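Local coordinates for protein potential RNA-dependent RNA polymerase (Human picobirnavirus, PDB 5I62) that catalyses RNA-templated RNA synthesis from ribonucleoside triphosphates, probably serving both transcription and genome replication of a double-stranded RNA virus, at residues K115-G120 / L338-A343; P220-F225 / P232-M237; S263-H268 / A329-V334. All coordinates share one frame; numbering follows the deposited sequence.

Interaction 1. Residues K115-G120 / L338-A343; sequences KSEWKG and LQHEAA
Glu117 and His340 reach toward each other from opposite directions and meet in one hydrogen bond: His340 NE2 donates to Glu117 OE1 over 2.8 Å, almost straight with an N-H...O angle of 169°. The acceptor lies close to the plane of the imidazole, beyond its edge, but the donor approaches from well above the carboxylate plane, and the two planes stand 83° apart. No other side-chain pair joins the two segments, and the contact buries little surface. Glu117 OE1 has a stronger partner in Arg336, which makes a salt bridge to the same oxygen through NE; one carboxylate oxygen thus accepts from a histidine and an arginine, both of helix 327-345. The guanidinium would probably stabilise the carboxylate's negative charge. The imidazole also touches Ala110 and Ala113 of helix 108-116. On the other side, a type I turn from Ser116 to Lys119, closed by Lys119 N to Ser116 O at 3.2 Å, presents the glutamate. The buried indole of Trp118 holds this turn against helix 271-284, on Leu280 and Leu284, with NE1 bonded to Asp283. Altogether this is a histidine-carboxylate hydrogen bond, reinforced by Arg336 from outside the two segments, pinning the turn after helix 108-116 to the long motif B helix, 327-345, of the palm.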
loop_
_atom_site.group_PDB
_atom_site.type_symbol
_atom_site.label_atom_id
_atom_site.label_comp_id
_atom_site.label_asym_id
_atom_site.label_seq_id
_atom_site.Cartn_x
_atom_site.Cartn_y
_atom_site.Cartn_z
ATOM N N LYS A 115 8.097 2.102 -22.047
ATOM C CA LYS A 115 7.609 1.021 -22.903
ATOM C C LYS A 115 8.739 0.082 -23.301
ATOM O O LYS A 115 8.537 -1.130 -23.434
ATOM C CB LYS A 115 6.948 1.593 -24.159
ATOM C CG LYS A 115 5.636 2.351 -23.930
ATOM C CD LYS A 115 5.051 2.823 -25.268
ATOM C CE LYS A 115 3.895 3.810 -25.054
ATOM N NZ LYS A 115 3.285 4.325 -26.335
ATOM N N SER A 116 9.933 0.634 -23.524
ATOM C CA SER A 116 11.052 -0.178 -23.983
ATOM C C SER A 116 11.446 -1.226 -22.959
ATOM O O SER A 116 11.974 -2.276 -23.331
ATOM C CB SER A 116 12.247 0.713 -24.308
ATOM O OG SER A 116 11.912 1.552 -25.389
ATOM N N GLU A 117 11.205 -0.968 -21.669
ATOM C CA GLU A 117 11.571 -1.963 -20.666
ATOM C C GLU A 117 10.783 -3.258 -20.808
ATOM O O GLU A 117 11.223 -4.281 -20.292
ATOM C CB GLU A 117 11.399 -1.418 -19.256
ATOM C CG GLU A 117 12.289 -0.243 -18.939
ATOM C CD GLU A 117 12.265 0.104 -17.461
ATOM O OE1 GLU A 117 11.594 1.097 -17.091
ATOM O OE2 GLU A 117 12.901 -0.631 -16.664
ATOM N N TRP A 118 9.630 -3.247 -21.479
ATOM C CA TRP A 118 8.884 -4.481 -21.696
ATOM C C TRP A 118 8.777 -4.860 -23.174
ATOM O O TRP A 118 7.833 -5.548 -23.573
ATOM C CB TRP A 118 7.510 -4.418 -21.019
ATOM C CG TRP A 118 6.635 -3.232 -21.307
ATOM C CD1 TRP A 118 5.979 -2.947 -22.478
ATOM C CD2 TRP A 118 6.274 -2.194 -20.385
ATOM N NE1 TRP A 118 5.242 -1.790 -22.343
ATOM C CE2 TRP A 118 5.401 -1.309 -21.070
ATOM C CE3 TRP A 118 6.607 -1.920 -19.056
ATOM C CZ2 TRP A 118 4.863 -0.179 -20.467
ATOM C CZ3 TRP A 118 6.065 -0.802 -18.456
ATOM C CH2 TRP A 118 5.207 0.058 -19.157
ATOM N N LYS A 119 9.740 -4.435 -23.988
ATOM C CA LYS A 119 9.878 -4.944 -25.344
ATOM C C LYS A 119 9.892 -6.467 -25.348
ATOM O O LYS A 119 10.596 -7.094 -24.558
ATOM C CB LYS A 119 11.176 -4.427 -25.955
ATOM C CG LYS A 119 11.282 -4.644 -27.441
ATOM C CD LYS A 119 10.661 -3.460 -28.166
ATOM C CE LYS A 119 11.467 -2.189 -27.884
ATOM N NZ LYS A 119 10.792 -0.938 -28.367
ATOM N N GLY A 120 9.122 -7.060 -26.255
ATOM C CA GLY A 120 9.105 -8.497 -26.402
ATOM C C GLY A 120 8.249 -9.239 -25.402
ATOM O O GLY A 120 8.047 -10.451 -25.569
ATOM N N LEU A 338 8.072 8.872 -14.661
ATOM C CA LEU A 338 8.640 10.027 -13.970
ATOM C C LEU A 338 10.150 9.874 -13.777
ATOM O O LEU A 338 10.916 10.831 -13.952
ATOM C CB LEU A 338 7.945 10.218 -12.615
ATOM C CG LEU A 338 6.513 10.751 -12.571
ATOM C CD1 LEU A 338 5.996 10.715 -11.125
ATOM C CD2 LEU A 338 6.453 12.175 -13.130
ATOM N N GLN A 339 10.591 8.674 -13.394
ATOM C CA GLN A 339 12.015 8.440 -13.171
ATOM C C GLN A 339 12.788 8.576 -14.473
ATOM O O GLN A 339 13.845 9.215 -14.519
ATOM C CB GLN A 339 12.227 7.053 -12.541
ATOM C CG GLN A 339 11.578 6.900 -11.140
ATOM C CD GLN A 339 11.981 5.604 -10.449
ATOM O OE1 GLN A 339 12.174 4.581 -11.094
ATOM N NE2 GLN A 339 12.167 5.667 -9.133
ATOM N N HIS A 340 12.279 7.976 -15.552
ATOM C CA HIS A 340 12.938 8.120 -16.845
ATOM C C HIS A 340 13.001 9.579 -17.264
ATOM O O HIS A 340 14.029 10.048 -17.776
ATOM C CB HIS A 340 12.202 7.315 -17.914
ATOM C CG HIS A 340 12.530 5.860 -17.905
ATOM N ND1 HIS A 340 13.797 5.386 -18.172
ATOM C CD2 HIS A 340 11.767 4.772 -17.638
ATOM C CE1 HIS A 340 13.796 4.065 -18.084
ATOM N NE2 HIS A 340 12.575 3.669 -17.762
ATOM N N GLU A 341 11.904 10.313 -17.049
ATOM C CA GLU A 341 11.828 11.700 -17.496
ATOM C C GLU A 341 12.828 12.575 -16.757
ATOM O O GLU A 341 13.435 13.471 -17.354
ATOM C CB GLU A 341 10.413 12.244 -17.316
ATOM C CG GLU A 341 10.254 13.682 -17.787
ATOM C CD GLU A 341 8.908 14.259 -17.375
ATOM O OE1 GLU A 341 8.624 14.316 -16.151
ATOM O OE2 GLU A 341 8.126 14.627 -18.280
ATOM N N ALA A 342 13.026 12.327 -15.460
ATOM C CA ALA A 342 14.031 13.091 -14.725
ATOM C C ALA A 342 15.420 12.918 -15.351
ATOM O O ALA A 342 16.155 13.893 -15.546
ATOM C CB ALA A 342 14.040 12.670 -13.258
ATOM N N ALA A 343 15.796 11.678 -15.665
ATOM C CA ALA A 343 17.105 11.425 -16.263
ATOM C C ALA A 343 17.202 12.064 -17.641
ATOM O O ALA A 343 18.173 12.766 -17.958
ATOM C CB ALA A 343 17.365 9.919 -16.352
#

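Interaction 2. Residues P220-F225 / P232-M237; sequences PLILTF and PAWVSM
Trp234 drives its six-membered ring against helix 208-228, where Leu221, Ile222 and Phe225 receive it. The tight part is at Phe225: its CB sits at the ring edge, near the indole plane, 3.5 Å from Trp234 CZ3. The two aromatic side chains run side by side and point the same way, yet their rings are inclined at 48° with centroids 5.8 Å apart, neither stacked nor edge-to-face. Ile222 covers one indole face in a CH-pi contact, with CG1 4.0 Å from the centroid of the Trp234 six-membered ring and only 14° off its normal. That branch lies anti to the carbonyl carbon (chi1 -72°), which carries CG1 over the tryptophan. Leu221 reaches in with a methyl, CD2, 3.9 Å from Trp234 CH2, while it also packs on Leu281 and Leu284 of helix 271-284. The other side is looser: Ile222 is partly exposed, and Val235 is at the surface, where its side chain stays 5.0 Å from residues 220-225. The loop has its own polar order. Pro232 O accepts from both Val235 N and Ser236 N, Trp234 O takes a bond from Gln226, and Trp234 NE1 bonds to Asn328, which, with the packing, would hold the indole's rotation. Ser236 then N-caps helix 237-250 through a bond from Ala239 N to its hydroxyl. The whole is a short helix-loop-helix connection whose one large aromatic plugs back onto the first helix, and whose tie to Asn328 brings it to the conserved motif B region of viral RNA polymerases.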
loop_
_atom_site.group_PDB
_atom_site.type_symbol
_atom_site.label_atom_id
_atom_site.label_comp_id
_atom_site.label_asym_id
_atom_site.label_seq_id
_atom_site.Cartn_x
_atom_site.Cartn_y
_atom_site.Cartn_z
ATOM N N PRO A 220 -3.707 -10.253 -14.684
ATOM C CA PRO A 220 -2.653 -10.771 -15.574
ATOM C C PRO A 220 -1.459 -9.836 -15.705
ATOM O O PRO A 220 -0.333 -10.311 -15.877
ATOM C CB PRO A 220 -3.381 -10.962 -16.917
ATOM C CG PRO A 220 -4.571 -10.109 -16.838
ATOM C CD PRO A 220 -4.986 -10.106 -15.396
ATOM N N LEU A 221 -1.675 -8.520 -15.632
ATOM C CA LEU A 221 -0.566 -7.568 -15.696
ATOM C C LEU A 221 0.438 -7.815 -14.575
ATOM O O LEU A 221 1.650 -7.936 -14.802
ATOM C CB LEU A 221 -1.104 -6.139 -15.613
ATOM C CG LEU A 221 -0.078 -5.018 -15.813
ATOM C CD1 LEU A 221 -0.774 -3.832 -16.440
ATOM C CD2 LEU A 221 0.588 -4.576 -14.519
ATOM N N ILE A 222 -0.058 -7.853 -13.343
ATOM C CA ILE A 222 0.813 -8.037 -12.196
ATOM C C ILE A 222 1.524 -9.382 -12.267
ATOM O O ILE A 222 2.733 -9.467 -12.008
ATOM C CB ILE A 222 0.014 -7.851 -10.897
ATOM C CG1 ILE A 222 -0.317 -6.362 -10.729
ATOM C CG2 ILE A 222 0.807 -8.371 -9.703
ATOM C CD1 ILE A 222 -1.425 -6.063 -9.731
ATOM N N LEU A 223 0.803 -10.439 -12.672
ATOM C CA LEU A 223 1.406 -11.767 -12.783
ATOM C C LEU A 223 2.548 -11.787 -13.794
ATOM O O LEU A 223 3.605 -12.382 -13.537
ATOM C CB LEU A 223 0.363 -12.810 -13.179
ATOM C CG LEU A 223 -0.199 -13.683 -12.067
ATOM C CD1 LEU A 223 -1.068 -14.782 -12.682
ATOM C CD2 LEU A 223 0.945 -14.273 -11.231
ATOM N N THR A 224 2.319 -11.195 -14.971
ATOM C CA THR A 224 3.355 -11.086 -15.996
ATOM C C THR A 224 4.561 -10.301 -15.493
ATOM O O THR A 224 5.709 -10.720 -15.680
ATOM C CB THR A 224 2.774 -10.422 -17.245
ATOM O OG1 THR A 224 1.876 -11.328 -17.885
ATOM C CG2 THR A 224 3.887 -10.018 -18.229
ATOM N N PHE A 225 4.318 -9.147 -14.866
ATOM C CA PHE A 225 5.413 -8.344 -14.337
ATOM C C PHE A 225 6.164 -9.090 -13.243
ATOM O O PHE A 225 7.395 -9.000 -13.157
ATOM C CB PHE A 225 4.891 -7.004 -13.819
ATOM C CG PHE A 225 4.769 -5.952 -14.887
ATOM C CD1 PHE A 225 4.153 -6.234 -16.091
ATOM C CD2 PHE A 225 5.290 -4.682 -14.691
ATOM C CE1 PHE A 225 4.057 -5.274 -17.084
ATOM C CE2 PHE A 225 5.189 -3.709 -15.682
ATOM C CZ PHE A 225 4.574 -4.009 -16.873
ATOM N N PRO A 232 10.287 -5.353 -8.655
ATOM C CA PRO A 232 10.697 -6.320 -7.623
ATOM C C PRO A 232 9.805 -6.315 -6.385
ATOM O O PRO A 232 9.603 -7.378 -5.797
ATOM C CB PRO A 232 12.133 -5.889 -7.280
ATOM C CG PRO A 232 12.641 -5.224 -8.557
ATOM C CD PRO A 232 11.405 -4.495 -9.108
ATOM N N ALA A 233 9.258 -5.158 -5.986
ATOM C CA ALA A 233 8.401 -5.109 -4.800
ATOM C C ALA A 233 7.117 -5.920 -4.974
ATOM O O ALA A 233 6.488 -6.283 -3.974
ATOM C CB ALA A 233 8.065 -3.664 -4.443
ATOM N N TRP A 234 6.712 -6.200 -6.211
ATOM C CA TRP A 234 5.600 -7.111 -6.460
ATOM C C TRP A 234 6.002 -8.568 -6.301
ATOM O O TRP A 234 5.126 -9.437 -6.269
ATOM C CB TRP A 234 5.028 -6.918 -7.870
ATOM C CG TRP A 234 4.261 -5.653 -8.063
ATOM C CD1 TRP A 234 3.911 -4.748 -7.100
ATOM C CD2 TRP A 234 3.755 -5.139 -9.300
ATOM N NE1 TRP A 234 3.212 -3.703 -7.664
ATOM C CE2 TRP A 234 3.105 -3.919 -9.014
ATOM C CE3 TRP A 234 3.786 -5.593 -10.617
ATOM C CZ2 TRP A 234 2.498 -3.143 -10.006
ATOM C CZ3 TRP A 234 3.187 -4.827 -11.595
ATOM C CH2 TRP A 234 2.553 -3.612 -11.286
ATOM N N VAL A 235 7.294 -8.862 -6.222
ATOM C CA VAL A 235 7.729 -10.247 -6.115
ATOM C C VAL A 235 8.034 -10.561 -4.657
ATOM O O VAL A 235 7.412 -11.444 -4.063
ATOM C CB VAL A 235 8.942 -10.530 -7.018
ATOM C CG1 VAL A 235 9.382 -11.999 -6.882
ATOM C CG2 VAL A 235 8.605 -10.205 -8.472
ATOM N N SER A 236 8.988 -9.842 -4.067
ATOM C CA SER A 236 9.408 -10.135 -2.701
ATOM C C SER A 236 10.390 -9.078 -2.232
ATOM O O SER A 236 10.976 -8.357 -3.037
ATOM C CB SER A 236 10.068 -11.512 -2.607
ATOM O OG SER A 236 11.341 -11.463 -3.222
ATOM N N MET A 237 10.592 -9.026 -0.915
ATOM C CA MET A 237 11.599 -8.123 -0.374
ATOM C C MET A 237 13.004 -8.571 -0.760
ATOM O O MET A 237 13.928 -7.750 -0.837
ATOM C CB MET A 237 11.458 -8.026 1.140
ATOM C CG MET A 237 10.136 -7.401 1.595
ATOM S SD MET A 237 10.025 -5.638 1.201
ATOM C CE MET A 237 9.043 -5.654 -0.303
#

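Interaction 3. Residues S263-H268 / A329-V334; sequences SKFDQH and ADETLV
Residues 263-268 lie nearest to residues 329-334 at Asp266 and Glu331, whose CA atoms are 8.1 Å apart, with residues 265-267 coiled helically. Glu331, extended beyond CG, slides past Phe265 in the opposite direction: Phe265 CE2 lies 3.7 Å from Glu331 CB, and Phe265 CD2 lies 3.6 Å from Glu331 OE1. The phenyl is swung there by placing CG trans to the main-chain nitrogen (chi1 -171°), and it stacks on Phe262. Asp266 crosses Glu331 at about a right angle, their carboxylate planes 50° apart; the separation of 2.4 Å between Asp266 OD1 and Glu331 OE2 is so short that its detail is doubtful. The other aspartate oxygen, OD2, bonds to Ser322. The turn is secured from within: His268 ND1 donates to Lys264 O over 2.7 Å at 172°, and His268 N bonds to the same carbonyl. Asp266 ends the DFSKFD sequence of motif A; in related polymerases this aspartate takes part in selecting the ribose of the nucleotide. The loop joins strand 257-261 of the palm sheet to helix 271-284, with helix 89-97 touching Asp266 and the motif B helix packed against Phe265, near Asp359 of the GDD turn between strands 355-357 and 360-363.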
loop_
_atom_site.group_PDB
_atom_site.type_symbol
_atom_site.label_atom_id
_atom_site.label_comp_id
_atom_site.label_asym_id
_atom_site.label_seq_id
_atom_site.Cartn_x
_atom_site.Cartn_y
_atom_site.Cartn_z
ATOM N N SER A 263 3.754 13.735 -1.167
ATOM C CA SER A 263 2.658 14.089 -0.276
ATOM C C SER A 263 1.357 13.826 -1.020
ATOM O O SER A 263 1.107 14.439 -2.064
ATOM C CB SER A 263 2.731 15.548 0.172
ATOM O OG SER A 263 3.896 15.772 0.954
ATOM N N LYS A 264 0.539 12.911 -0.493
ATOM C CA LYS A 264 -0.808 12.700 -1.012
ATOM C C LYS A 264 -0.776 12.337 -2.501
ATOM O O LYS A 264 -1.420 12.972 -3.334
ATOM C CB LYS A 264 -1.664 13.943 -0.761
ATOM C CG LYS A 264 -1.941 14.196 0.723
ATOM C CD LYS A 264 -2.752 15.476 0.884
ATOM C CE LYS A 264 -3.539 15.499 2.173
ATOM N NZ LYS A 264 -2.697 15.169 3.341
ATOM N N PHE A 265 0.032 11.330 -2.832
ATOM C CA PHE A 265 0.230 10.943 -4.223
ATOM C C PHE A 265 -1.088 10.563 -4.881
ATOM O O PHE A 265 -1.403 11.044 -5.972
ATOM C CB PHE A 265 1.217 9.781 -4.300
ATOM C CG PHE A 265 1.664 9.439 -5.698
ATOM C CD1 PHE A 265 2.058 10.422 -6.585
ATOM C CD2 PHE A 265 1.692 8.124 -6.122
ATOM C CE1 PHE A 265 2.482 10.092 -7.876
ATOM C CE2 PHE A 265 2.123 7.794 -7.397
ATOM C CZ PHE A 265 2.511 8.778 -8.276
ATOM N N ASP A 266 -1.859 9.679 -4.234
ATOM C CA ASP A 266 -3.143 9.254 -4.784
ATOM C C ASP A 266 -4.007 10.459 -5.130
ATOM O O ASP A 266 -4.609 10.526 -6.210
ATOM C CB ASP A 266 -3.892 8.363 -3.778
ATOM C CG ASP A 266 -3.178 7.044 -3.491
ATOM O OD1 ASP A 266 -2.116 6.774 -4.081
ATOM O OD2 ASP A 266 -3.697 6.268 -2.658
ATOM N N GLN A 267 -4.088 11.408 -4.197
ATOM C CA GLN A 267 -4.958 12.567 -4.356
ATOM C C GLN A 267 -4.541 13.424 -5.547
ATOM O O GLN A 267 -5.388 14.059 -6.182
ATOM C CB GLN A 267 -4.957 13.399 -3.076
ATOM C CG GLN A 267 -5.554 12.729 -1.819
ATOM C CD GLN A 267 -4.566 11.861 -1.051
ATOM O OE1 GLN A 267 -3.634 11.292 -1.622
ATOM N NE2 GLN A 267 -4.764 11.772 0.262
ATOM N N HIS A 268 -3.250 13.463 -5.855
ATOM C CA HIS A 268 -2.736 14.301 -6.930
ATOM C C HIS A 268 -2.637 13.563 -8.254
ATOM O O HIS A 268 -2.120 14.130 -9.228
ATOM C CB HIS A 268 -1.349 14.848 -6.565
ATOM C CG HIS A 268 -1.361 15.897 -5.498
ATOM N ND1 HIS A 268 -1.403 15.593 -4.157
ATOM C CD2 HIS A 268 -1.307 17.249 -5.574
ATOM C CE1 HIS A 268 -1.401 16.710 -3.453
ATOM N NE2 HIS A 268 -1.342 17.729 -4.288
ATOM N N ALA A 329 -0.971 -0.485 -9.698
ATOM C CA ALA A 329 -0.462 -0.684 -11.054
ATOM C C ALA A 329 -0.337 0.643 -11.797
ATOM O O ALA A 329 0.731 0.966 -12.335
ATOM C CB ALA A 329 -1.362 -1.648 -11.824
ATOM N N ASP A 330 -1.432 1.416 -11.859
ATOM C CA ASP A 330 -1.413 2.682 -12.593
ATOM C C ASP A 330 -0.311 3.592 -12.070
ATOM O O ASP A 330 0.420 4.221 -12.842
ATOM C CB ASP A 330 -2.758 3.413 -12.477
ATOM C CG ASP A 330 -3.851 2.818 -13.357
ATOM O OD1 ASP A 330 -3.676 1.715 -13.905
ATOM O OD2 ASP A 330 -4.905 3.486 -13.505
ATOM N N GLU A 331 -0.215 3.697 -10.746
ATOM C CA GLU A 331 0.742 4.595 -10.120
ATOM C C GLU A 331 2.172 4.147 -10.372
ATOM O O GLU A 331 3.040 4.971 -10.666
ATOM C CB GLU A 331 0.465 4.672 -8.627
ATOM C CG GLU A 331 -0.819 5.402 -8.316
ATOM C CD GLU A 331 -0.991 5.652 -6.841
ATOM O OE1 GLU A 331 -0.251 5.042 -6.035
ATOM O OE2 GLU A 331 -1.875 6.466 -6.496
ATOM N N THR A 332 2.433 2.842 -10.259
ATOM C CA THR A 332 3.792 2.326 -10.431
ATOM C C THR A 332 4.277 2.511 -11.865
ATOM O O THR A 332 5.435 2.887 -12.109
ATOM C CB THR A 332 3.835 0.852 -10.026
ATOM O OG1 THR A 332 3.474 0.738 -8.647
ATOM C CG2 THR A 332 5.229 0.263 -10.232
ATOM N N LEU A 333 3.402 2.242 -12.831
ATOM C CA LEU A 333 3.742 2.442 -14.235
ATOM C C LEU A 333 4.093 3.903 -14.505
ATOM O O LEU A 333 5.097 4.205 -15.162
ATOM C CB LEU A 333 2.572 2.003 -15.112
ATOM C CG LEU A 333 2.249 0.516 -15.237
ATOM C CD1 LEU A 333 0.982 0.380 -16.075
ATOM C CD2 LEU A 333 3.409 -0.231 -15.880
ATOM N N VAL A 334 3.267 4.826 -14.004
ATOM C CA VAL A 334 3.505 6.242 -14.253
ATOM C C VAL A 334 4.719 6.736 -13.473
ATOM O O VAL A 334 5.497 7.563 -13.969
ATOM C CB VAL A 334 2.247 7.071 -13.938
ATOM C CG1 VAL A 334 2.563 8.592 -14.015
ATOM C CG2 VAL A 334 1.122 6.715 -14.902
#

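Interactions 1 and 3 use different parts of helix 327-345, and interaction 2 abuts that helix through Trp234, near Ala329 and Thr332. Interaction 3 is buried, about 11 Å from the chain centre, and belongs to the catalytic region; interaction 1, about 23 Å out, is a peripheral polar tie, and interaction 2, about 14 Å out, is partly buried apolar packing. Three side chains join them: Trp118 CE3 lies 3.6 Å from Phe225 CZ, Trp118 CZ3 3.7 Å from Leu333 CD2, and Phe225 CE2 3.9 Å from Leu333 CD2. Acidic groups take part in both contacts of the shared helix, paired with histidine and arginine in 1 but close to another carboxylate in 3.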